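Hypothetical methylmalonyl-CoA decarboxylase alpha subunit (Sulfolobus tokodaii, PDB 1X0U) is of unconfirmed function but belongs to the carboxyl transferase family of the ClpP/crotonase clan, with six copies of the chain in its assembly. Local coordinates at residues V317-I322 with R354-F359; K348-I353 with L391-E396; P362-V367 with A500-L505; V367-Y372 with I415-K420. One frame throughout, in Å; residues are numbered along the deposited sequence.

Contact 1 of 4, residues V317-I322 with R354-F359; sequences VGFARI and RFCDAF
Phe-319, on strand 315-322, brings the CE2 and CZ end of its ring to Phe-355 and Cys-356 on the last turns of helix 343-358. From the backbone its CB sets out across the line to the helix; CG then stands anti to the carbonyl carbon (chi1 -61°), a turn that brings the far half of the ring to the helix. On one branch of the ring Phe-319 CE2 comes 3.8 Å from Cys-356 SG. At the tip, Phe-319 CZ lies 4.0 Å from Phe-355 CE2 and 4.2 Å from Phe-355 CD2. The sulfur of Cys-356, SG, sits 5.0 Å from the centroid of the Phe-319 ring and 68° off its normal, an oblique sulfur-aromatic contact. The Phe-319 and Phe-355 side chains cross at about a right angle. Just past the end of the helix, Phe-359 CD1 lies 3.3 Å above the plane of the Phe-355 ring, offset toward its rim.

This is helix-on-sheet packing within the second half of a crotonase-type chain. Helix 343-358 packs against the sheet to which strand 315-322 belongs, and Phe-319 bridges the gap at a point where the nearest CA atoms, those of Phe-319 and Cys-356, are 9.4 Å apart. Farther out, Phe-355 meets Phe-187 edge-to-face, linking the helix to the other sheet of the same chain, while Asn-519 of the second subunit also packs on it. With ring carbons and one polarisable sulfur meeting in a buried place, the contact probably rests mainly on dispersion and shape, with no polar bond between the two segments.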
loop_
_atom_site.group_PDB
_atom_site.type_symbol
_atom_site.label_atom_id
_atom_site.label_comp_id
_atom_site.label_asym_id
_atom_site.label_seq_id
_atom_site.Cartn_x
_atom_site.Cartn_y
_atom_site.Cartn_z
ATOM N N VAL A 317 -13.278 35.082 1.286
ATOM C CA VAL A 317 -12.529 33.892 1.667
ATOM C C VAL A 317 -11.250 34.327 2.346
ATOM O O VAL A 317 -10.642 35.326 1.962
ATOM C CB VAL A 317 -12.168 32.992 0.439
ATOM C CG1 VAL A 317 -13.448 32.477 -0.233
ATOM C CG2 VAL A 317 -11.282 33.762 -0.563
ATOM N N GLY A 318 -10.845 33.579 3.362
ATOM C CA GLY A 318 -9.632 33.919 4.061
ATOM C C GLY A 318 -9.346 32.973 5.201
ATOM O O GLY A 318 -10.099 32.015 5.444
ATOM N N PHE A 319 -8.250 33.257 5.897
ATOM C CA PHE A 319 -7.805 32.453 7.020
ATOM C C PHE A 319 -8.048 33.166 8.341
ATOM O O PHE A 319 -8.114 34.396 8.407
ATOM C CB PHE A 319 -6.305 32.147 6.898
ATOM C CG PHE A 319 -5.930 31.374 5.655
ATOM C CD1 PHE A 319 -5.129 31.955 4.674
ATOM C CD2 PHE A 319 -6.363 30.063 5.475
ATOM C CE1 PHE A 319 -4.766 31.239 3.528
ATOM C CE2 PHE A 319 -6.005 29.344 4.336
ATOM C CZ PHE A 319 -5.202 29.936 3.359
ATOM N N ALA A 320 -8.163 32.371 9.396
ATOM C CA ALA A 320 -8.383 32.893 10.730
ATOM C C ALA A 320 -8.174 31.741 11.679
ATOM O O ALA A 320 -7.947 30.611 11.260
ATOM C CB ALA A 320 -9.813 33.417 10.867
ATOM N N ARG A 321 -8.244 32.025 12.966
ATOM C CA ARG A 321 -8.112 30.972 13.941
ATOM C C ARG A 321 -9.361 30.960 14.785
ATOM O O ARG A 321 -9.949 32.009 15.049
ATOM C CB ARG A 321 -6.887 31.197 14.828
ATOM C CG ARG A 321 -5.590 30.789 14.164
ATOM C CD ARG A 321 -4.387 31.302 14.916
ATOM N NE ARG A 321 -3.173 31.109 14.131
ATOM C CZ ARG A 321 -2.647 29.923 13.858
ATOM N NH1 ARG A 321 -3.231 28.828 14.319
ATOM N NH2 ARG A 321 -1.551 29.830 13.106
ATOM N N ILE A 322 -9.776 29.764 15.182
ATOM C CA ILE A 322 -10.932 29.605 16.048
ATOM C C ILE A 322 -10.470 28.763 17.218
ATOM O O ILE A 322 -10.268 27.550 17.087
ATOM C CB ILE A 322 -12.100 28.927 15.328
ATOM C CG1 ILE A 322 -12.720 29.921 14.337
ATOM C CG2 ILE A 322 -13.131 28.462 16.351
ATOM C CD1 ILE A 322 -13.933 29.408 13.610
ATOM N N ARG A 354 -9.965 24.154 -2.432
ATOM C CA ARG A 354 -9.072 23.067 -2.821
ATOM C C ARG A 354 -7.735 23.215 -2.105
ATOM O O ARG A 354 -7.189 22.228 -1.591
ATOM C CB ARG A 354 -8.862 23.052 -4.332
ATOM C CG ARG A 354 -10.156 22.860 -5.141
ATOM C CD ARG A 354 -9.838 22.461 -6.571
ATOM N NE ARG A 354 -9.494 21.047 -6.682
ATOM C CZ ARG A 354 -8.497 20.575 -7.420
ATOM N NH1 ARG A 354 -7.729 21.410 -8.104
ATOM N NH2 ARG A 354 -8.295 19.269 -7.510
ATOM N N PHE A 355 -7.215 24.446 -2.053
ATOM C CA PHE A 355 -5.947 24.685 -1.368
ATOM C C PHE A 355 -6.057 24.297 0.102
ATOM O O PHE A 355 -5.195 23.587 0.627
ATOM C CB PHE A 355 -5.513 26.155 -1.456
ATOM C CG PHE A 355 -4.283 26.462 -0.642
ATOM C CD1 PHE A 355 -3.014 26.295 -1.181
ATOM C CD2 PHE A 355 -4.396 26.806 0.706
ATOM C CE1 PHE A 355 -1.882 26.454 -0.390
ATOM C CE2 PHE A 355 -3.276 26.962 1.497
ATOM C CZ PHE A 355 -2.008 26.782 0.945
ATOM N N CYS A 356 -7.103 24.780 0.774
ATOM C CA CYS A 356 -7.301 24.459 2.184
ATOM C C CYS A 356 -7.379 22.950 2.343
ATOM O O CYS A 356 -6.767 22.374 3.253
ATOM C CB CYS A 356 -8.585 25.104 2.718
ATOM S SG CYS A 356 -8.495 26.915 2.883
ATOM N N ASP A 357 -8.121 22.303 1.448
ATOM C CA ASP A 357 -8.248 20.851 1.526
ATOM C C ASP A 357 -6.900 20.165 1.385
ATOM O O ASP A 357 -6.550 19.299 2.189
ATOM C CB ASP A 357 -9.183 20.310 0.448
ATOM C CG ASP A 357 -9.392 18.806 0.575
ATOM O OD1 ASP A 357 -9.828 18.366 1.661
ATOM O OD2 ASP A 357 -9.116 18.064 -0.394
ATOM N N ALA A 358 -6.142 20.554 0.363
ATOM C CA ALA A 358 -4.837 19.946 0.126
ATOM C C ALA A 358 -3.943 20.078 1.348
ATOM O O ALA A 358 -3.165 19.182 1.666
ATOM C CB ALA A 358 -4.165 20.598 -1.085
ATOM N N PHE A 359 -4.062 21.197 2.048
ATOM C CA PHE A 359 -3.215 21.407 3.206
ATOM C C PHE A 359 -3.856 21.251 4.582
ATOM O O PHE A 359 -3.407 21.834 5.569
ATOM C CB PHE A 359 -2.500 22.749 3.050
ATOM C CG PHE A 359 -1.526 22.765 1.897
ATOM C CD1 PHE A 359 -1.861 23.364 0.688
ATOM C CD2 PHE A 359 -0.287 22.130 2.011
ATOM C CE1 PHE A 359 -0.981 23.333 -0.388
ATOM C CE2 PHE A 359 0.608 22.091 0.932
ATOM C CZ PHE A 359 0.260 22.692 -0.266
#

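Contact 2 of 4, residues K348-I353 with L391-E396; sequences KAARFI and LYAFAE
Helices 348-353 and 391-396 run almost parallel, their axes 8.6 Å apart at closest approach and inclined at 20°, with the CA atoms of Ala-350 and Ala-393 only 5.6 Å from each other. The two alanines permit this nearness: Ala-393 CB rests 3.6 Å from Ala-350 O and 4.3 Å from Ala-350 CB, a methyl set against the backbone of the facing helix. Ile-353, one turn farther on, also points at Ala-393, but its CG1 and CD1 are modelled too near Ala-393 CB to be trusted in detail.

The helices belong to consecutive beta-alpha-beta crossovers: helix 343-358 joins parallel strands 325-332 and 363-369, and helix 383-396 joins strand 363-369 to strand 401-406. They therefore lie side by side on one surface of the crotonase-type sheet, where Leu-363 touches both.

Toward that sheet, the other branch of Ile-353 carries the contact. Ile-353 CG2, anti to the carbonyl carbon, sits over one face of the Phe-394 ring, 4.0 Å from Phe-394 CZ and 4.2 Å from Phe-394 CE2, and the two side chains cross at about a right angle. On helix 343-358, Arg-351 points away from this seam, and its NH2 hydrogen-bonds to Asn-519 O of the second subunit.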
loop_
_atom_site.group_PDB
_atom_site.type_symbol
_atom_site.label_atom_id
_atom_site.label_comp_id
_atom_site.label_asym_id
_atom_site.label_seq_id
_atom_site.Cartn_x
_atom_site.Cartn_y
_atom_site.Cartn_z
ATOM N N LYS A 348 -12.604 32.201 -7.458
ATOM C CA LYS A 348 -11.951 32.580 -6.220
ATOM C C LYS A 348 -12.240 31.539 -5.127
ATOM O O LYS A 348 -11.329 30.977 -4.526
ATOM C CB LYS A 348 -12.464 33.966 -5.829
ATOM C CG LYS A 348 -12.208 34.421 -4.405
ATOM C CD LYS A 348 -12.662 35.876 -4.296
ATOM C CE LYS A 348 -12.720 36.392 -2.876
ATOM N NZ LYS A 348 -13.039 37.862 -2.913
ATOM N N ALA A 349 -13.516 31.274 -4.885
ATOM C CA ALA A 349 -13.909 30.309 -3.859
ATOM C C ALA A 349 -13.394 28.893 -4.126
ATOM O O ALA A 349 -12.762 28.283 -3.264
ATOM C CB ALA A 349 -15.443 30.286 -3.719
ATOM N N ALA A 350 -13.656 28.383 -5.325
ATOM C CA ALA A 350 -13.249 27.030 -5.685
ATOM C C ALA A 350 -11.758 26.761 -5.477
ATOM O O ALA A 350 -11.388 25.759 -4.867
ATOM C CB ALA A 350 -13.646 26.733 -7.117
ATOM N N ARG A 351 -10.910 27.661 -5.964
ATOM C CA ARG A 351 -9.458 27.502 -5.832
ATOM C C ARG A 351 -9.069 27.553 -4.359
ATOM O O ARG A 351 -8.186 26.825 -3.909
ATOM C CB ARG A 351 -8.740 28.615 -6.606
ATOM C CG ARG A 351 -7.525 28.166 -7.432
ATOM C CD ARG A 351 -6.344 27.864 -6.564
ATOM N NE ARG A 351 -5.136 27.470 -7.304
ATOM C CZ ARG A 351 -4.223 28.308 -7.804
ATOM N NH1 ARG A 351 -4.352 29.629 -7.683
ATOM N NH2 ARG A 351 -3.127 27.815 -8.366
ATOM N N PHE A 352 -9.726 28.434 -3.614
ATOM C CA PHE A 352 -9.460 28.564 -2.185
ATOM C C PHE A 352 -9.781 27.282 -1.411
ATOM O O PHE A 352 -8.964 26.812 -0.621
ATOM C CB PHE A 352 -10.277 29.711 -1.576
ATOM C CG PHE A 352 -10.075 29.875 -0.084
ATOM C CD1 PHE A 352 -8.898 30.417 0.418
ATOM C CD2 PHE A 352 -11.073 29.508 0.816
ATOM C CE1 PHE A 352 -8.713 30.601 1.793
ATOM C CE2 PHE A 352 -10.900 29.688 2.200
ATOM C CZ PHE A 352 -9.718 30.237 2.686
ATOM N N ILE A 353 -10.959 26.703 -1.609
ATOM C CA ILE A 353 -11.239 25.504 -0.830
ATOM C C ILE A 353 -10.310 24.322 -1.156
ATOM O O ILE A 353 -9.894 23.588 -0.252
ATOM C CB ILE A 353 -12.730 25.058 -0.925
ATOM C CG1 ILE A 353 -13.046 24.511 -2.298
ATOM C CG2 ILE A 353 -13.664 26.264 -0.630
ATOM C CD1 ILE A 353 -13.822 25.513 -3.139
ATOM N N LEU A 391 -18.770 23.349 -6.585
ATOM C CA LEU A 391 -19.434 22.085 -6.278
ATOM C C LEU A 391 -18.399 20.957 -6.218
ATOM O O LEU A 391 -18.396 20.145 -5.289
ATOM C CB LEU A 391 -20.485 21.776 -7.347
ATOM C CG LEU A 391 -21.595 22.820 -7.525
ATOM C CD1 LEU A 391 -22.455 22.474 -8.718
ATOM C CD2 LEU A 391 -22.445 22.891 -6.261
ATOM N N TYR A 392 -17.517 20.937 -7.215
ATOM C CA TYR A 392 -16.467 19.946 -7.315
ATOM C C TYR A 392 -15.525 20.093 -6.131
ATOM O O TYR A 392 -15.250 19.138 -5.414
ATOM C CB TYR A 392 -15.690 20.141 -8.625
ATOM C CG TYR A 392 -14.631 19.083 -8.893
ATOM C CD1 TYR A 392 -13.489 18.980 -8.090
ATOM C CD2 TYR A 392 -14.790 18.165 -9.923
ATOM C CE1 TYR A 392 -12.528 17.978 -8.313
ATOM C CE2 TYR A 392 -13.843 17.163 -10.149
ATOM C CZ TYR A 392 -12.719 17.075 -9.341
ATOM O OH TYR A 392 -11.805 16.067 -9.555
ATOM N N ALA A 393 -15.043 21.311 -5.920
ATOM C CA ALA A 393 -14.111 21.568 -4.836
ATOM C C ALA A 393 -14.600 21.130 -3.447
ATOM O O ALA A 393 -13.839 20.540 -2.679
ATOM C CB ALA A 393 -13.736 23.032 -4.844
ATOM N N PHE A 394 -15.854 21.424 -3.105
ATOM C CA PHE A 394 -16.378 21.003 -1.800
ATOM C C PHE A 394 -16.587 19.487 -1.776
ATOM O O PHE A 394 -16.208 18.816 -0.820
ATOM C CB PHE A 394 -17.710 21.704 -1.481
ATOM C CG PHE A 394 -17.558 22.980 -0.702
ATOM C CD1 PHE A 394 -18.137 24.158 -1.154
ATOM C CD2 PHE A 394 -16.857 22.995 0.497
ATOM C CE1 PHE A 394 -18.022 25.327 -0.426
ATOM C CE2 PHE A 394 -16.732 24.163 1.238
ATOM C CZ PHE A 394 -17.319 25.334 0.775
ATOM N N ALA A 395 -17.199 18.951 -2.829
ATOM C CA ALA A 395 -17.431 17.508 -2.903
ATOM C C ALA A 395 -16.116 16.736 -2.836
ATOM O O ALA A 395 -16.072 15.602 -2.360
ATOM C CB ALA A 395 -18.180 17.157 -4.183
ATOM N N GLU A 396 -15.041 17.357 -3.309
ATOM C CA GLU A 396 -13.717 16.737 -3.309
ATOM C C GLU A 396 -13.053 16.758 -1.936
ATOM O O GLU A 396 -12.463 15.775 -1.494
ATOM C CB GLU A 396 -12.813 17.474 -4.298
ATOM C CG GLU A 396 -11.350 17.037 -4.291
ATOM C CD GLU A 396 -10.511 17.879 -5.230
ATOM O OE1 GLU A 396 -9.981 17.334 -6.225
ATOM O OE2 GLU A 396 -10.395 19.098 -4.979
#

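Contact 3 of 4, residues P362-V367 with A500-L505; sequences PLISLV and AGLEML
Pro-362 brings the one ring in this contact, a puckered pyrrolidine that meets Leu-502 through its CB corner; otherwise the touching groups are branched aliphatic chains, with no aromatic ring or amide plane among them. Leu-502 comes from helix 494-505, which covers one side of the sheet of the crotonase-type fold just where strand 363-369 begins. The main chains stay well apart, the CA atoms of Pro-362 and Leu-502 being 7.6 Å distant, so the gap is filled by the leucine side chain and the proline ring together.

Leu-502 CD2 does the touching, 3.8 Å from Pro-362 CB. Ile-364, two residues farther on and within strand 363-369, comes to this methyl from another direction through its own CD1. Between these two residues, Leu-363 points away from Leu-502 and packs on Phe-352, Ile-353 and Cys-356, so the strand is sandwiched between helices 343-358 and 494-505. Leu-502 also touches Val-327 on the neighbouring strand 325-332. The outer part of helix 494-505 faces the third subunit, another copy of the protein, where Met-504 packs on Trp-85 of that chain. Ile-364 CG1 stands anti to the carbonyl carbon (chi1 -63°) and the chain then bends at chi2 (-59°), which places Ile-364 CD1 4.3 Å from Leu-502 CD2.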
loop_
_atom_site.group_PDB
_atom_site.type_symbol
_atom_site.label_atom_id
_atom_site.label_comp_id
_atom_site.label_asym_id
_atom_site.label_seq_id
_atom_site.Cartn_x
_atom_site.Cartn_y
_atom_site.Cartn_z
ATOM N N PRO A 362 -9.417 23.123 7.921
ATOM C CA PRO A 362 -10.874 22.975 8.017
ATOM C C PRO A 362 -11.573 24.169 7.334
ATOM O O PRO A 362 -11.049 25.289 7.340
ATOM C CB PRO A 362 -11.121 22.966 9.528
ATOM C CG PRO A 362 -9.853 22.443 10.092
ATOM C CD PRO A 362 -8.795 23.105 9.258
ATOM N N LEU A 363 -12.750 23.936 6.758
ATOM C CA LEU A 363 -13.481 25.008 6.084
ATOM C C LEU A 363 -14.829 25.375 6.696
ATOM O O LEU A 363 -15.659 24.510 6.973
ATOM C CB LEU A 363 -13.710 24.657 4.617
ATOM C CG LEU A 363 -12.488 24.636 3.704
ATOM C CD1 LEU A 363 -12.802 23.800 2.451
ATOM C CD2 LEU A 363 -12.103 26.075 3.338
ATOM N N ILE A 364 -15.047 26.669 6.885
ATOM C CA ILE A 364 -16.309 27.147 7.421
ATOM C C ILE A 364 -17.061 27.968 6.387
ATOM O O ILE A 364 -16.518 28.930 5.835
ATOM C CB ILE A 364 -16.104 28.039 8.663
ATOM C CG1 ILE A 364 -15.459 27.230 9.790
ATOM C CG2 ILE A 364 -17.444 28.595 9.128
ATOM C CD1 ILE A 364 -16.283 26.025 10.209
ATOM N N SER A 365 -18.310 27.590 6.125
ATOM C CA SER A 365 -19.148 28.340 5.199
ATOM C C SER A 365 -20.177 29.166 5.987
ATOM O O SER A 365 -20.804 28.672 6.927
ATOM C CB SER A 365 -19.901 27.406 4.246
ATOM O OG SER A 365 -19.015 26.677 3.422
ATOM N N LEU A 366 -20.327 30.427 5.600
ATOM C CA LEU A 366 -21.291 31.336 6.208
ATOM C C LEU A 366 -22.108 31.725 4.994
ATOM O O LEU A 366 -21.603 32.364 4.071
ATOM C CB LEU A 366 -20.575 32.543 6.828
ATOM C CG LEU A 366 -19.581 32.125 7.921
ATOM C CD1 LEU A 366 -18.656 33.271 8.285
ATOM C CD2 LEU A 366 -20.342 31.640 9.124
ATOM N N VAL A 367 -23.378 31.336 4.996
ATOM C CA VAL A 367 -24.234 31.553 3.843
ATOM C C VAL A 367 -25.294 32.640 3.854
ATOM O O VAL A 367 -25.999 32.843 4.846
ATOM C CB VAL A 367 -24.945 30.223 3.470
ATOM C CG1 VAL A 367 -25.724 30.383 2.160
ATOM C CG2 VAL A 367 -23.914 29.100 3.370
ATOM N N ALA A 500 -16.853 23.374 18.921
ATOM C CA ALA A 500 -17.177 21.996 19.308
ATOM C C ALA A 500 -17.162 21.092 18.080
ATOM O O ALA A 500 -16.725 19.952 18.151
ATOM C CB ALA A 500 -18.545 21.934 19.995
ATOM N N GLY A 501 -17.638 21.614 16.955
ATOM C CA GLY A 501 -17.664 20.836 15.728
ATOM C C GLY A 501 -16.260 20.499 15.235
ATOM O O GLY A 501 -15.956 19.339 14.936
ATOM N N LEU A 502 -15.402 21.513 15.149
ATOM C CA LEU A 502 -14.032 21.308 14.701
ATOM C C LEU A 502 -13.296 20.342 15.633
ATOM O O LEU A 502 -12.606 19.443 15.168
ATOM C CB LEU A 502 -13.277 22.644 14.628
ATOM C CG LEU A 502 -13.763 23.675 13.605
ATOM C CD1 LEU A 502 -12.814 24.863 13.598
ATOM C CD2 LEU A 502 -13.834 23.047 12.222
ATOM N N GLU A 503 -13.446 20.539 16.942
ATOM C CA GLU A 503 -12.819 19.681 17.952
ATOM C C GLU A 503 -13.113 18.213 17.663
ATOM O O GLU A 503 -12.224 17.355 17.731
ATOM C CB GLU A 503 -13.359 20.039 19.340
ATOM C CG GLU A 503 -13.097 19.008 20.445
ATOM C CD GLU A 503 -11.742 19.179 21.100
ATOM O OE1 GLU A 503 -11.423 18.404 22.033
ATOM O OE2 GLU A 503 -10.998 20.091 20.685
ATOM N N MET A 504 -14.375 17.937 17.351
ATOM C CA MET A 504 -14.825 16.587 17.054
ATOM C C MET A 504 -14.310 16.122 15.689
ATOM O O MET A 504 -13.920 14.973 15.522
ATOM C CB MET A 504 -16.362 16.555 17.104
ATOM C CG MET A 504 -17.027 15.219 16.769
ATOM S SD MET A 504 -17.158 14.882 14.994
ATOM C CE MET A 504 -18.521 15.954 14.527
ATOM N N LEU A 505 -14.283 17.032 14.724
ATOM C CA LEU A 505 -13.844 16.718 13.372
ATOM C C LEU A 505 -12.339 16.702 13.079
ATOM O O LEU A 505 -11.938 16.278 11.995
ATOM C CB LEU A 505 -14.521 17.680 12.404
ATOM C CG LEU A 505 -16.043 17.564 12.376
ATOM C CD1 LEU A 505 -16.644 18.681 11.538
ATOM C CD2 LEU A 505 -16.428 16.194 11.830
#

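Contact 4 of 4, residues V367-Y372 with I415-K420; sequences VDTPGY and IAMSIK
Met-417 and Val-367 bring the largest buried areas to this contact, followed by Tyr-372. It lies where parallel strand 363-369 of the crotonase-type sheet runs out at its C-terminal end and passes into a loop, facing the chain as it leaves helix 411-416. The CA atoms of Val-367 and Met-417 are 6.8 Å apart, and their side chains slide past each other in opposite directions.

Val-367 CG2, anti to the carbonyl carbon, presses on Met-417 CB at 3.5 Å, somewhat tighter than normal van der Waals contact. The methionine does not extend straight past it: bends at chi2 (-54°) and chi3 (-73°) fold the chain back, and Met-417 CE ends 4.1 Å from that same Val-367 CG2. Midway along, Met-417 CG also meets Thr-369 CG2 at 4.0 Å. Thr-369 thus gives its methyl to the methionine while its OG1 hydrogen-bonds to Gly-339 O and receives a weak bond from Gly-371 N. Between these two strand residues Asp-368 points away from Met-417, its carboxylate forming salt bridges with Arg-407 and Lys-408.

Beyond the strand, the end of the Tyr-372 side chain comes nearer to Ala-416 than its CB direction would suggest, and it also packs on Val-200 of the second subunit. The phenol oxygen makes the contact, Tyr-372 OH lying 3.3 Å from Ala-416 CB.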
loop_
_atom_site.group_PDB
_atom_site.type_symbol
_atom_site.label_atom_id
_atom_site.label_comp_id
_atom_site.label_asym_id
_atom_site.label_seq_id
_atom_site.Cartn_x
_atom_site.Cartn_y
_atom_site.Cartn_z
ATOM N N VAL A 367 -23.378 31.336 4.996
ATOM C CA VAL A 367 -24.234 31.553 3.843
ATOM C C VAL A 367 -25.294 32.640 3.854
ATOM O O VAL A 367 -25.999 32.843 4.846
ATOM C CB VAL A 367 -24.945 30.223 3.470
ATOM C CG1 VAL A 367 -25.724 30.383 2.160
ATOM C CG2 VAL A 367 -23.914 29.100 3.370
ATOM N N ASP A 368 -25.406 33.305 2.706
ATOM C CA ASP A 368 -26.399 34.344 2.459
ATOM C C ASP A 368 -26.277 34.716 0.996
ATOM O O ASP A 368 -25.750 35.759 0.641
ATOM C CB ASP A 368 -26.177 35.580 3.343
ATOM C CG ASP A 368 -27.325 36.573 3.239
ATOM O OD1 ASP A 368 -28.369 36.215 2.644
ATOM O OD2 ASP A 368 -27.186 37.707 3.756
ATOM N N THR A 369 -26.759 33.827 0.144
ATOM C CA THR A 369 -26.695 34.030 -1.290
ATOM C C THR A 369 -28.030 33.655 -1.925
ATOM O O THR A 369 -28.593 32.598 -1.633
ATOM C CB THR A 369 -25.543 33.190 -1.905
ATOM O OG1 THR A 369 -25.562 33.316 -3.331
ATOM C CG2 THR A 369 -25.673 31.715 -1.510
ATOM N N PRO A 370 -28.560 34.531 -2.790
ATOM C CA PRO A 370 -29.830 34.347 -3.491
ATOM C C PRO A 370 -29.703 33.579 -4.804
ATOM O O PRO A 370 -30.708 33.247 -5.431
ATOM C CB PRO A 370 -30.278 35.778 -3.730
ATOM C CG PRO A 370 -28.985 36.429 -4.098
ATOM C CD PRO A 370 -28.020 35.879 -3.058
ATOM N N GLY A 371 -28.470 33.306 -5.226
ATOM C CA GLY A 371 -28.267 32.600 -6.480
ATOM C C GLY A 371 -27.087 33.160 -7.252
ATOM O O GLY A 371 -26.141 33.640 -6.653
ATOM N N TYR A 372 -27.149 33.114 -8.581
ATOM C CA TYR A 372 -26.059 33.601 -9.421
ATOM C C TYR A 372 -26.405 34.883 -10.159
ATOM O O TYR A 372 -27.573 35.217 -10.305
ATOM C CB TYR A 372 -25.658 32.519 -10.440
ATOM C CG TYR A 372 -25.172 31.239 -9.789
ATOM C CD1 TYR A 372 -26.062 30.397 -9.109
ATOM C CD2 TYR A 372 -23.808 30.922 -9.759
ATOM C CE1 TYR A 372 -25.598 29.285 -8.404
ATOM C CE2 TYR A 372 -23.343 29.821 -9.063
ATOM C CZ TYR A 372 -24.240 29.013 -8.381
ATOM O OH TYR A 372 -23.772 27.977 -7.619
ATOM N N ILE A 415 -26.565 24.920 -2.749
ATOM C CA ILE A 415 -25.806 23.687 -2.890
ATOM C C ILE A 415 -24.321 23.985 -2.971
ATOM O O ILE A 415 -23.509 23.296 -2.362
ATOM C CB ILE A 415 -26.233 22.933 -4.180
ATOM C CG1 ILE A 415 -27.746 22.736 -4.173
ATOM C CG2 ILE A 415 -25.516 21.574 -4.271
ATOM C CD1 ILE A 415 -28.301 22.246 -5.482
ATOM N N ALA A 416 -23.974 25.034 -3.712
ATOM C CA ALA A 416 -22.576 25.409 -3.898
ATOM C C ALA A 416 -21.886 25.929 -2.644
ATOM O O ALA A 416 -20.664 26.085 -2.627
ATOM C CB ALA A 416 -22.457 26.442 -5.030
ATOM N N MET A 417 -22.642 26.201 -1.589
ATOM C CA MET A 417 -21.999 26.693 -0.380
ATOM C C MET A 417 -21.670 25.552 0.572
ATOM O O MET A 417 -21.107 25.778 1.642
ATOM C CB MET A 417 -22.872 27.748 0.316
ATOM C CG MET A 417 -22.909 29.103 -0.404
ATOM S SD MET A 417 -21.253 29.761 -0.711
ATOM C CE MET A 417 -20.763 30.273 0.955
ATOM N N SER A 418 -22.019 24.332 0.153
ATOM C CA SER A 418 -21.783 23.078 0.886
ATOM C C SER A 418 -22.956 22.582 1.725
ATOM O O SER A 418 -23.237 23.112 2.802
ATOM C CB SER A 418 -20.545 23.165 1.787
ATOM O OG SER A 418 -20.369 21.940 2.504
ATOM N N ILE A 419 -23.627 21.551 1.223
ATOM C CA ILE A 419 -24.760 20.953 1.915
ATOM C C ILE A 419 -24.419 19.499 2.230
ATOM O O ILE A 419 -23.513 18.931 1.623
ATOM C CB ILE A 419 -26.036 21.003 1.061
ATOM C CG1 ILE A 419 -25.830 20.241 -0.247
ATOM C CG2 ILE A 419 -26.412 22.448 0.797
ATOM C CD1 ILE A 419 -27.093 20.151 -1.112
ATOM N N LYS A 420 -25.133 18.902 3.175
ATOM C CA LYS A 420 -24.854 17.522 3.557
ATOM C C LYS A 420 -24.650 16.557 2.391
ATOM O O LYS A 420 -23.667 15.825 2.360
ATOM C CB LYS A 420 -25.951 16.986 4.475
ATOM C CG LYS A 420 -25.874 17.499 5.909
ATOM C CD LYS A 420 -27.028 16.931 6.734
ATOM C CE LYS A 420 -26.785 17.107 8.216
ATOM N NZ LYS A 420 -27.884 16.489 9.011
#

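In the fold
Helix 343-358 and strand 363-369 follow each other in the chain and tie the four contacts together. Contacts 1 and 2 share the helix, and Arg-354 NE of the first makes a 2.7 Å salt bridge with Glu-396 OE2 of the second. Contacts 3 and 4 share the strand, including Val-367, and Ser-365 OG lies 2.9 Å from Met-417 O, a probable hydrogen bond. Leu-363 of contact 3 joins the pairs: Leu-363 CD2 is 3.7 Å from Cys-356 CB and Leu-363 CD1 3.6 Å from Ile-353 CB. Phe-394 of contact 2 packs on both Ser-365 and Ala-416. Contacts 1 and 4 do not touch, their nearest atoms being about 8 Å apart.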